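Local coordinates for protein anopheles gambiae adenosine kinase (PDB 3LOO) that phosphorylates adenosine to AMP with ATP as phosphate donor, as an adenosine kinase of the pfkB carbohydrate kinase family, at residues M50-A58 against Q147-A155; R206-P215 against Y231-A242. All coordinates share one frame; numbering follows the deposited sequence.

Contact 1. Residues M50-A58 against Q147-A155. With B4P (bis(adenosine)-5'-tetraphosphate), chain D.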
# COMPACT_ATOMS: atom_id res chain seq x y z
N MET A 50 -18.62 1.72 -13.52
CA MET A 50 -17.82 2.06 -12.37
C MET A 50 -18.58 3.01 -11.49
O MET A 50 -19.37 3.83 -11.99
CB MET A 50 -16.49 2.69 -12.81
CG MET A 50 -15.53 1.68 -13.42
SD MET A 50 -14.01 2.40 -14.04
CE MET A 50 -13.26 3.11 -12.56
N GLN A 51 -18.35 2.90 -10.19
CA GLN A 51 -18.96 3.79 -9.21
C GLN A 51 -17.99 4.91 -8.91
O GLN A 51 -16.79 4.70 -8.92
CB GLN A 51 -19.20 3.05 -7.89
CG GLN A 51 -19.91 1.70 -8.01
CD GLN A 51 -21.29 1.83 -8.62
OE1 GLN A 51 -22.00 2.81 -8.40
NE2 GLN A 51 -21.67 0.82 -9.41
N PRO A 52 -18.51 6.11 -8.58
CA PRO A 52 -17.55 7.09 -8.07
C PRO A 52 -17.01 6.59 -6.73
O PRO A 52 -17.61 5.68 -6.14
CB PRO A 52 -18.39 8.37 -7.89
CG PRO A 52 -19.83 7.91 -7.86
CD PRO A 52 -19.90 6.63 -8.66
N ASN A 53 -15.88 7.12 -6.27
CA ASN A 53 -15.43 6.85 -4.90
C ASN A 53 -15.23 5.33 -4.61
O ASN A 53 -15.70 4.83 -3.61
CB ASN A 53 -16.44 7.48 -3.93
CG ASN A 53 -15.88 7.71 -2.54
OD1 ASN A 53 -14.78 8.24 -2.38
ND2 ASN A 53 -16.67 7.37 -1.52
N ASN A 54 -14.53 4.62 -5.49
CA ASN A 54 -14.42 3.16 -5.39
C ASN A 54 -13.10 2.66 -6.00
O ASN A 54 -12.46 3.38 -6.77
CB ASN A 54 -15.60 2.55 -6.17
CG ASN A 54 -15.86 1.09 -5.81
OD1 ASN A 54 -15.44 0.61 -4.76
ND2 ASN A 54 -16.57 0.38 -6.71
N ALA A 55 -12.70 1.42 -5.67
CA ALA A 55 -11.53 0.78 -6.26
C ALA A 55 -11.88 -0.63 -6.64
O ALA A 55 -12.43 -1.37 -5.83
CB ALA A 55 -10.36 0.77 -5.26
N ILE A 56 -11.55 -1.01 -7.87
CA ILE A 56 -11.89 -2.33 -8.38
C ILE A 56 -10.72 -2.90 -9.13
O ILE A 56 -9.76 -2.18 -9.46
CB ILE A 56 -13.14 -2.29 -9.34
CG1 ILE A 56 -12.81 -1.52 -10.64
CG2 ILE A 56 -14.40 -1.73 -8.60
CD1 ILE A 56 -13.90 -1.50 -11.74
N LEU A 57 -10.80 -4.21 -9.37
CA LEU A 57 -9.95 -4.93 -10.31
C LEU A 57 -10.58 -4.90 -11.71
O LEU A 57 -11.80 -5.03 -11.84
CB LEU A 57 -9.79 -6.38 -9.81
CG LEU A 57 -9.04 -6.48 -8.47
CD1 LEU A 57 -8.98 -7.96 -8.01
CD2 LEU A 57 -7.57 -5.87 -8.59
N ALA A 58 -9.75 -4.71 -12.75
CA ALA A 58 -10.23 -4.70 -14.14
C ALA A 58 -10.77 -6.04 -14.59
O ALA A 58 -10.18 -7.08 -14.33
CB ALA A 58 -9.13 -4.26 -15.10
N GLN A 147 -14.23 13.41 -6.16
CA GLN A 147 -14.21 11.96 -6.02
C GLN A 147 -13.17 11.31 -6.95
O GLN A 147 -12.78 11.89 -7.97
CB GLN A 147 -15.60 11.41 -6.29
CG GLN A 147 -16.68 12.10 -5.45
CD GLN A 147 -17.86 11.19 -5.19
OE1 GLN A 147 -18.70 10.97 -6.07
NE2 GLN A 147 -17.93 10.65 -3.97
N ARG A 148 -12.72 10.12 -6.57
CA ARG A 148 -11.77 9.33 -7.35
C ARG A 148 -12.30 7.93 -7.50
O ARG A 148 -12.88 7.39 -6.55
CB ARG A 148 -10.39 9.27 -6.68
CG ARG A 148 -9.68 10.59 -6.68
CD ARG A 148 -8.48 10.59 -5.75
NE ARG A 148 -7.36 11.02 -6.56
CZ ARG A 148 -6.42 10.19 -7.00
NH1 ARG A 148 -5.44 10.66 -7.77
NH2 ARG A 148 -6.44 8.90 -6.64
N SER A 149 -12.11 7.38 -8.68
CA SER A 149 -12.46 6.00 -8.97
C SER A 149 -11.28 5.28 -9.65
O SER A 149 -10.72 5.78 -10.65
CB SER A 149 -13.68 5.97 -9.87
OG SER A 149 -14.25 4.68 -9.91
N LEU A 150 -10.96 4.10 -9.15
CA LEU A 150 -9.72 3.41 -9.52
C LEU A 150 -10.06 2.09 -10.13
O LEU A 150 -10.98 1.42 -9.65
CB LEU A 150 -8.87 3.17 -8.26
CG LEU A 150 -7.85 4.19 -7.74
CD1 LEU A 150 -8.18 5.64 -8.03
CD2 LEU A 150 -7.54 3.97 -6.22
N CYS A 151 -9.35 1.70 -11.18
CA CYS A 151 -9.56 0.39 -11.78
C CYS A 151 -8.22 -0.17 -12.17
O CYS A 151 -7.56 0.36 -13.08
CB CYS A 151 -10.53 0.46 -12.99
SG CYS A 151 -10.78 -1.07 -13.86
N ALA A 152 -7.83 -1.23 -11.45
CA ALA A 152 -6.48 -1.81 -11.53
C ALA A 152 -6.45 -3.02 -12.45
O ALA A 152 -7.16 -4.01 -12.23
CB ALA A 152 -5.96 -2.22 -10.10
N ASN A 153 -5.66 -2.89 -13.50
CA ASN A 153 -5.41 -3.92 -14.48
C ASN A 153 -4.06 -4.48 -14.12
O ASN A 153 -3.01 -3.89 -14.49
CB ASN A 153 -5.37 -3.29 -15.88
CG ASN A 153 -4.92 -4.29 -16.96
OD1 ASN A 153 -5.15 -5.49 -16.85
ND2 ASN A 153 -4.27 -3.77 -17.98
N LEU A 154 -4.08 -5.57 -13.34
CA LEU A 154 -2.86 -6.10 -12.70
C LEU A 154 -1.87 -6.67 -13.71
O LEU A 154 -0.66 -6.45 -13.59
CB LEU A 154 -3.19 -7.15 -11.64
CG LEU A 154 -3.92 -6.67 -10.37
CD1 LEU A 154 -4.00 -7.77 -9.35
CD2 LEU A 154 -3.19 -5.42 -9.74
N ALA A 155 -2.39 -7.43 -14.67
CA ALA A 155 -1.61 -7.95 -15.81
C ALA A 155 -0.30 -8.60 -15.31
O ALA A 155 -0.38 -9.60 -14.59
CB ALA A 155 -1.39 -6.83 -16.85
PA B4P D . -5.58 6.41 -3.43
O1A B4P D . -5.20 7.73 -4.07
O2A B4P D . -6.96 5.84 -3.77
O3A B4P D . -5.65 6.69 -1.85
PB B4P D . -4.76 5.87 -0.82
O1B B4P D . -3.28 6.23 -0.96
O2B B4P D . -5.17 4.41 -0.71
O3B B4P D . -5.44 6.86 0.33
PG B4P D . -6.34 6.42 1.60
O1G B4P D . -7.80 6.48 1.31
O2G B4P D . -5.82 5.07 2.05
O3G B4P D . -5.96 7.50 2.72
PD B4P D . -6.83 8.70 3.37
O1D B4P D . -7.63 9.32 2.29
O2D B4P D . -7.48 8.30 4.66
O5E B4P D . -4.42 5.30 -3.68
C5E B4P D . -3.93 5.36 -5.00
C4E B4P D . -2.99 4.25 -5.37
O4E B4P D . -3.57 2.95 -5.22
C3E B4P D . -2.69 4.36 -6.83
O3E B4P D . -1.36 4.91 -6.90
C2E B4P D . -2.70 2.93 -7.35
O2E B4P D . -1.55 2.54 -8.10
C1E B4P D . -2.89 2.08 -6.08
N9A B4P D . -3.72 0.90 -6.38
C8A B4P D . -5.04 0.86 -6.74
N7A B4P D . -5.39 -0.44 -6.93
C5A B4P D . -4.29 -1.23 -6.72
C6A B4P D . -4.04 -2.61 -6.75
N6A B4P D . -4.98 -3.54 -7.10
N1A B4P D . -2.78 -3.05 -6.48
C2A B4P D . -1.79 -2.19 -6.13
N3A B4P D . -2.02 -0.87 -6.08
C4A B4P D . -3.25 -0.37 -6.36
O5F B4P D . -5.62 9.71 3.67
C5F B4P D . -4.42 9.28 4.30
C4F B4P D . -3.75 10.53 4.85
O4F B4P D . -3.68 11.58 3.88
C3F B4P D . -4.58 11.15 5.96
O3F B4P D . -4.36 10.44 7.18
C2F B4P D . -4.08 12.58 5.98
O2F B4P D . -2.86 12.67 6.74
C1F B4P D . -3.83 12.87 4.49
N9B B4P D . -5.08 13.51 3.95
C8B B4P D . -6.03 12.90 3.22
N7B B4P D . -7.03 13.76 2.91
C5B B4P D . -6.73 14.96 3.44
C6B B4P D . -7.35 16.21 3.48
N6B B4P D . -8.54 16.37 2.84
N1B B4P D . -6.74 17.25 4.13
C2B B4P D . -5.55 17.09 4.76
N3B B4P D . -4.91 15.88 4.76
C4B B4P D . -5.45 14.79 4.13
O HOH W 1 -13.76 2.04 -9.34
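Ser149 OG is gripped from two sides: it donates to Gln51 O at 2.7 Å and accepts from a water that also donates to Leu150 O. Its chi1 of -165° turns the hydroxyl away from the backbone N of Ser149 and toward the 50-52 loop, where the methyl CE of Met50 lies 3.2 Å from Ser149 OG and also touches Cys151 CB. Just before this point Gln147 runs beside Pro52, with OE1 against CB of its ring, and crosses Asn53, with NE2 beside Asn53 CB; the two amide planes are 21° apart. Through Ala55, Ile56 and Leu57 the chain runs parallel to strand 147-153. Leu150 N donates to Asn54 O, Ile56 N to Leu150 O, and Ala152 N to Ile56 O at 2.9 Å in a nearly straight bond of 170°. Ala58 N then donates to Ala152 O at 2.7 Å. Side chains alternate between the sheet's faces. Ile56 CD1 and Ala58 CB both pack on Cys151 SG, 3.8 Å from each, on the face covered by helix 64-73. Ala55, Leu57, Leu150 and Ala152 occupy the other face, toward the ligand: Ala152 CB lies 3.4 Å from N6A of the dinucleotide, and Leu57 CD2 and Leu154 CD2 also touch this amino group. Arg148 NH2, also bonded to Asn313, lies 3.1 Å from phosphate oxygen O1A. Strand 54-57 is an outer strand of the small five-stranded sheet, which, as in other pfkB-family kinases, probably serves as the lid over the substrate site.

Contact 2. Residues R206-P215 against Y231-A242. With B4P (bis(adenosine)-5'-tetraphosphate), chain D.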
# COMPACT_ATOMS: atom_id res chain seq x y z
N ARG A 206 10.53 -10.60 13.88
CA ARG A 206 10.56 -9.36 13.08
C ARG A 206 9.15 -8.78 12.80
O ARG A 206 8.15 -9.48 12.90
CB ARG A 206 11.37 -9.58 11.79
CG ARG A 206 12.88 -9.92 12.08
CD ARG A 206 13.63 -10.33 10.84
NE ARG A 206 13.25 -11.64 10.35
CZ ARG A 206 13.59 -12.15 9.17
NH1 ARG A 206 14.31 -11.44 8.29
NH2 ARG A 206 13.19 -13.38 8.87
N MET A 207 9.08 -7.49 12.48
CA MET A 207 7.78 -6.86 12.24
C MET A 207 7.21 -7.18 10.86
O MET A 207 7.90 -7.10 9.84
CB MET A 207 7.86 -5.35 12.44
CG MET A 207 7.79 -4.94 13.92
SD MET A 207 7.99 -3.17 14.07
CE MET A 207 6.28 -2.68 13.93
N PHE A 208 5.95 -7.60 10.85
CA PHE A 208 5.18 -7.83 9.60
C PHE A 208 3.99 -6.86 9.67
O PHE A 208 3.28 -6.76 10.69
CB PHE A 208 4.78 -9.29 9.39
CG PHE A 208 4.03 -9.52 8.09
CD1 PHE A 208 4.71 -9.81 6.94
CD2 PHE A 208 2.63 -9.36 8.04
CE1 PHE A 208 4.05 -9.98 5.73
CE2 PHE A 208 1.93 -9.50 6.83
CZ PHE A 208 2.66 -9.81 5.67
N MET A 209 3.84 -6.09 8.61
CA MET A 209 2.89 -5.02 8.57
C MET A 209 2.12 -5.16 7.25
O MET A 209 2.65 -5.65 6.24
CB MET A 209 3.60 -3.66 8.67
CG MET A 209 4.50 -3.54 9.95
SD MET A 209 5.53 -2.09 9.94
CE MET A 209 6.90 -2.70 8.96
N MET A 210 0.87 -4.71 7.25
CA MET A 210 0.07 -4.79 6.03
C MET A 210 -0.99 -3.71 6.00
O MET A 210 -1.24 -3.03 6.98
CB MET A 210 -0.54 -6.19 5.82
CG MET A 210 -1.51 -6.67 6.91
SD MET A 210 -2.65 -7.98 6.34
CE MET A 210 -3.82 -6.98 5.38
N ASN A 211 -1.60 -3.56 4.84
CA ASN A 211 -2.59 -2.53 4.64
C ASN A 211 -3.88 -3.23 4.22
O ASN A 211 -3.82 -4.22 3.46
CB ASN A 211 -2.13 -1.65 3.49
CG ASN A 211 -2.74 -0.31 3.52
OD1 ASN A 211 -3.96 -0.16 3.39
ND2 ASN A 211 -1.90 0.72 3.73
N LEU A 212 -5.03 -2.69 4.64
CA LEU A 212 -6.28 -3.25 4.14
C LEU A 212 -6.48 -3.00 2.67
O LEU A 212 -7.17 -3.77 2.00
CB LEU A 212 -7.48 -2.82 4.98
CG LEU A 212 -7.55 -3.35 6.41
CD1 LEU A 212 -8.65 -2.61 7.17
CD2 LEU A 212 -7.71 -4.94 6.41
N SER A 213 -5.89 -1.91 2.17
CA SER A 213 -5.85 -1.52 0.74
C SER A 213 -7.15 -1.02 0.09
O SER A 213 -7.14 0.03 -0.56
CB SER A 213 -5.25 -2.64 -0.12
OG SER A 213 -3.88 -2.82 0.20
N ALA A 214 -8.23 -1.77 0.24
CA ALA A 214 -9.51 -1.39 -0.40
C ALA A 214 -10.61 -2.26 0.18
O ALA A 214 -10.35 -3.40 0.56
CB ALA A 214 -9.46 -1.59 -1.93
N PRO A 215 -11.86 -1.76 0.14
CA PRO A 215 -12.99 -2.57 0.62
C PRO A 215 -13.06 -3.96 0.03
O PRO A 215 -13.45 -4.89 0.74
CB PRO A 215 -14.22 -1.73 0.22
CG PRO A 215 -13.70 -0.35 0.46
CD PRO A 215 -12.29 -0.38 -0.15
N TYR A 231 -0.11 -12.98 12.53
CA TYR A 231 1.27 -12.60 12.24
C TYR A 231 1.38 -11.14 11.89
O TYR A 231 2.45 -10.68 11.51
CB TYR A 231 1.78 -13.44 11.09
CG TYR A 231 1.49 -14.90 11.25
CD1 TYR A 231 2.27 -15.71 12.09
CD2 TYR A 231 0.39 -15.48 10.61
CE1 TYR A 231 1.99 -17.08 12.24
CE2 TYR A 231 0.08 -16.83 10.78
CZ TYR A 231 0.88 -17.62 11.59
OH TYR A 231 0.60 -18.96 11.71
N VAL A 232 0.29 -10.42 11.99
CA VAL A 232 0.32 -8.97 11.68
C VAL A 232 0.63 -8.15 12.90
O VAL A 232 -0.14 -8.17 13.86
CB VAL A 232 -0.98 -8.52 10.99
CG1 VAL A 232 -1.03 -7.02 10.87
CG2 VAL A 232 -1.06 -9.19 9.58
N ASP A 233 1.77 -7.42 12.88
CA ASP A 233 2.16 -6.53 13.98
C ASP A 233 1.52 -5.15 13.87
O ASP A 233 1.24 -4.52 14.88
CB ASP A 233 3.69 -6.37 14.07
CG ASP A 233 4.38 -7.67 14.39
OD1 ASP A 233 4.95 -8.28 13.47
OD2 ASP A 233 4.25 -8.10 15.55
N VAL A 234 1.39 -4.67 12.64
CA VAL A 234 0.78 -3.35 12.35
C VAL A 234 -0.18 -3.51 11.15
O VAL A 234 0.21 -4.02 10.09
CB VAL A 234 1.82 -2.21 12.03
CG1 VAL A 234 1.12 -0.85 11.94
CG2 VAL A 234 2.99 -2.11 13.09
N LEU A 235 -1.43 -3.06 11.34
CA LEU A 235 -2.40 -3.01 10.26
C LEU A 235 -2.79 -1.53 10.00
O LEU A 235 -3.20 -0.83 10.91
CB LEU A 235 -3.65 -3.80 10.65
CG LEU A 235 -4.82 -3.73 9.64
CD1 LEU A 235 -4.37 -4.24 8.29
CD2 LEU A 235 -6.12 -4.48 10.13
N PHE A 236 -2.61 -1.08 8.77
CA PHE A 236 -3.06 0.24 8.32
C PHE A 236 -4.33 0.06 7.49
O PHE A 236 -4.52 -0.99 6.84
CB PHE A 236 -2.01 0.87 7.40
CG PHE A 236 -0.62 1.00 8.01
CD1 PHE A 236 -0.28 2.10 8.76
CD2 PHE A 236 0.36 0.01 7.76
CE1 PHE A 236 1.05 2.25 9.29
CE2 PHE A 236 1.66 0.13 8.30
CZ PHE A 236 2.00 1.25 9.06
N GLY A 237 -5.18 1.08 7.47
CA GLY A 237 -6.33 1.10 6.55
C GLY A 237 -7.08 2.39 6.70
O GLY A 237 -6.85 3.14 7.66
N ASN A 238 -7.97 2.69 5.76
CA ASN A 238 -8.79 3.88 5.95
C ASN A 238 -10.14 3.51 6.58
O ASN A 238 -10.41 2.35 6.90
CB ASN A 238 -8.90 4.71 4.64
CG ASN A 238 -9.77 4.04 3.58
OD1 ASN A 238 -10.54 3.14 3.87
ND2 ASN A 238 -9.60 4.46 2.32
N GLU A 239 -10.98 4.50 6.80
CA GLU A 239 -12.21 4.26 7.56
C GLU A 239 -13.15 3.31 6.82
O GLU A 239 -13.80 2.49 7.42
CB GLU A 239 -12.89 5.59 7.88
CG GLU A 239 -13.67 6.21 6.74
CD GLU A 239 -12.92 7.35 6.11
OE1 GLU A 239 -11.83 7.13 5.53
OE2 GLU A 239 -13.42 8.50 6.25
N THR A 240 -13.15 3.41 5.49
CA THR A 240 -14.08 2.68 4.65
C THR A 240 -13.65 1.22 4.62
O THR A 240 -14.48 0.35 4.60
CB THR A 240 -14.11 3.32 3.23
OG1 THR A 240 -14.57 4.68 3.36
CG2 THR A 240 -15.05 2.56 2.30
N GLU A 241 -12.34 0.96 4.71
CA GLU A 241 -11.80 -0.40 4.73
C GLU A 241 -12.03 -1.05 6.06
O GLU A 241 -12.31 -2.25 6.14
CB GLU A 241 -10.29 -0.36 4.39
CG GLU A 241 -10.07 -0.07 2.89
CD GLU A 241 -8.88 0.84 2.57
OE1 GLU A 241 -7.90 0.95 3.36
OE2 GLU A 241 -8.90 1.43 1.47
N ALA A 242 -11.88 -0.26 7.12
CA ALA A 242 -12.17 -0.75 8.46
C ALA A 242 -13.67 -1.18 8.63
O ALA A 242 -13.98 -2.26 9.18
CB ALA A 242 -11.75 0.29 9.52
PA B4P D . -5.58 6.41 -3.43
O1A B4P D . -5.20 7.73 -4.07
O2A B4P D . -6.96 5.84 -3.77
O3A B4P D . -5.65 6.69 -1.85
PB B4P D . -4.76 5.87 -0.82
O1B B4P D . -3.28 6.23 -0.96
O2B B4P D . -5.17 4.41 -0.71
O3B B4P D . -5.44 6.86 0.33
PG B4P D . -6.34 6.42 1.60
O1G B4P D . -7.80 6.48 1.31
O2G B4P D . -5.82 5.07 2.05
O3G B4P D . -5.96 7.50 2.72
PD B4P D . -6.83 8.70 3.37
O1D B4P D . -7.63 9.32 2.29
O2D B4P D . -7.48 8.30 4.66
O5E B4P D . -4.42 5.30 -3.68
C5E B4P D . -3.93 5.36 -5.00
C4E B4P D . -2.99 4.25 -5.37
O4E B4P D . -3.57 2.95 -5.22
C3E B4P D . -2.69 4.36 -6.83
O3E B4P D . -1.36 4.91 -6.90
C2E B4P D . -2.70 2.93 -7.35
O2E B4P D . -1.55 2.54 -8.10
C1E B4P D . -2.89 2.08 -6.08
N9A B4P D . -3.72 0.90 -6.38
C8A B4P D . -5.04 0.86 -6.74
N7A B4P D . -5.39 -0.44 -6.93
C5A B4P D . -4.29 -1.23 -6.72
C6A B4P D . -4.04 -2.61 -6.75
N6A B4P D . -4.98 -3.54 -7.10
N1A B4P D . -2.78 -3.05 -6.48
C2A B4P D . -1.79 -2.19 -6.13
N3A B4P D . -2.02 -0.87 -6.08
C4A B4P D . -3.25 -0.37 -6.36
O5F B4P D . -5.62 9.71 3.67
C5F B4P D . -4.42 9.28 4.30
C4F B4P D . -3.75 10.53 4.85
O4F B4P D . -3.68 11.58 3.88
C3F B4P D . -4.58 11.15 5.96
O3F B4P D . -4.36 10.44 7.18
C2F B4P D . -4.08 12.58 5.98
O2F B4P D . -2.86 12.67 6.74
C1F B4P D . -3.83 12.87 4.49
N9B B4P D . -5.08 13.51 3.95
C8B B4P D . -6.03 12.90 3.22
N7B B4P D . -7.03 13.76 2.91
C5B B4P D . -6.73 14.96 3.44
C6B B4P D . -7.35 16.21 3.48
N6B B4P D . -8.54 16.37 2.84
N1B B4P D . -6.74 17.25 4.13
C2B B4P D . -5.55 17.09 4.76
N3B B4P D . -4.91 15.88 4.76
C4B B4P D . -5.45 14.79 4.13
O HOH W 2 6.74 -9.52 15.42
O HOH W 3 -5.63 2.10 2.64
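With chi1 at -158°, Asn211 CG swings away from its own backbone N, and OD1 accepts from Ser213 N in an Asx turn; Glu241, bent at chi2 (142°), brings its carboxylate to the same turn. A water donating to both Asn211 OD1 and Glu241 OE1 joins the two groups, and the side chain of Glu241 is about 4 Å from a bound magnesium ion. In the Rossmann-like central sheet of this kinase fold, Asn211 ends strand 207-211, and Glu241 lies in the first turn of the helix that follows strand 234-238. Along these parallel strands, Met210 N donates to Val234 O and Phe236 N to Met210 O, both at 3.0 Å, and Leu212 N closes the ladder on Phe236 O. At the N-terminal end Asp233 adds a side-chain bond: OD1 takes Phe208 N through its anti lone pair at 2.9 Å, while OD2 forms a salt bridge with Lys268. Met209 CG lies alongside Val234 CB, on the face covered by helix 315-328. On the face of Met210 and Leu235, Met210 CG also meets Val232 CG2; just past the strand, Leu212 crosses Leu235 at about a right angle, and its CB packs on Glu241 CB at 3.8 Å. Asn238 and Glu241 form a capping box: OD1 of Asn238 accepts from Glu241 N, and Glu241 OE1 is met from above its carboxylate plane by Asn238 N. Asn238 ND2 donates to phosphate oxygen O1G of the dinucleotide at 2.9 Å.

Both contacts pair parallel strands and both touch the dinucleotide, yet they belong to different sheets, with centres about 20 Å apart. Contact 2 is buried within the large central sheet, between helix layers; the polar groups at its C-terminal end, Asn238 and Glu241, lie beside the phosphates and the magnesium ion, while Asp233 serves the other end. Contact 1 is partly buried at an edge of the small sheet; it offers mainly apolar side chains to one adenine, with Arg148 at the phosphate. Gln51 and Asn53 are exposed, whereas most residues of contact 2 are buried. The two meet where Ala55 CB packs on Ala214 CB at 4.2 Å, joining the small sheet to the loop that follows strand 207-211.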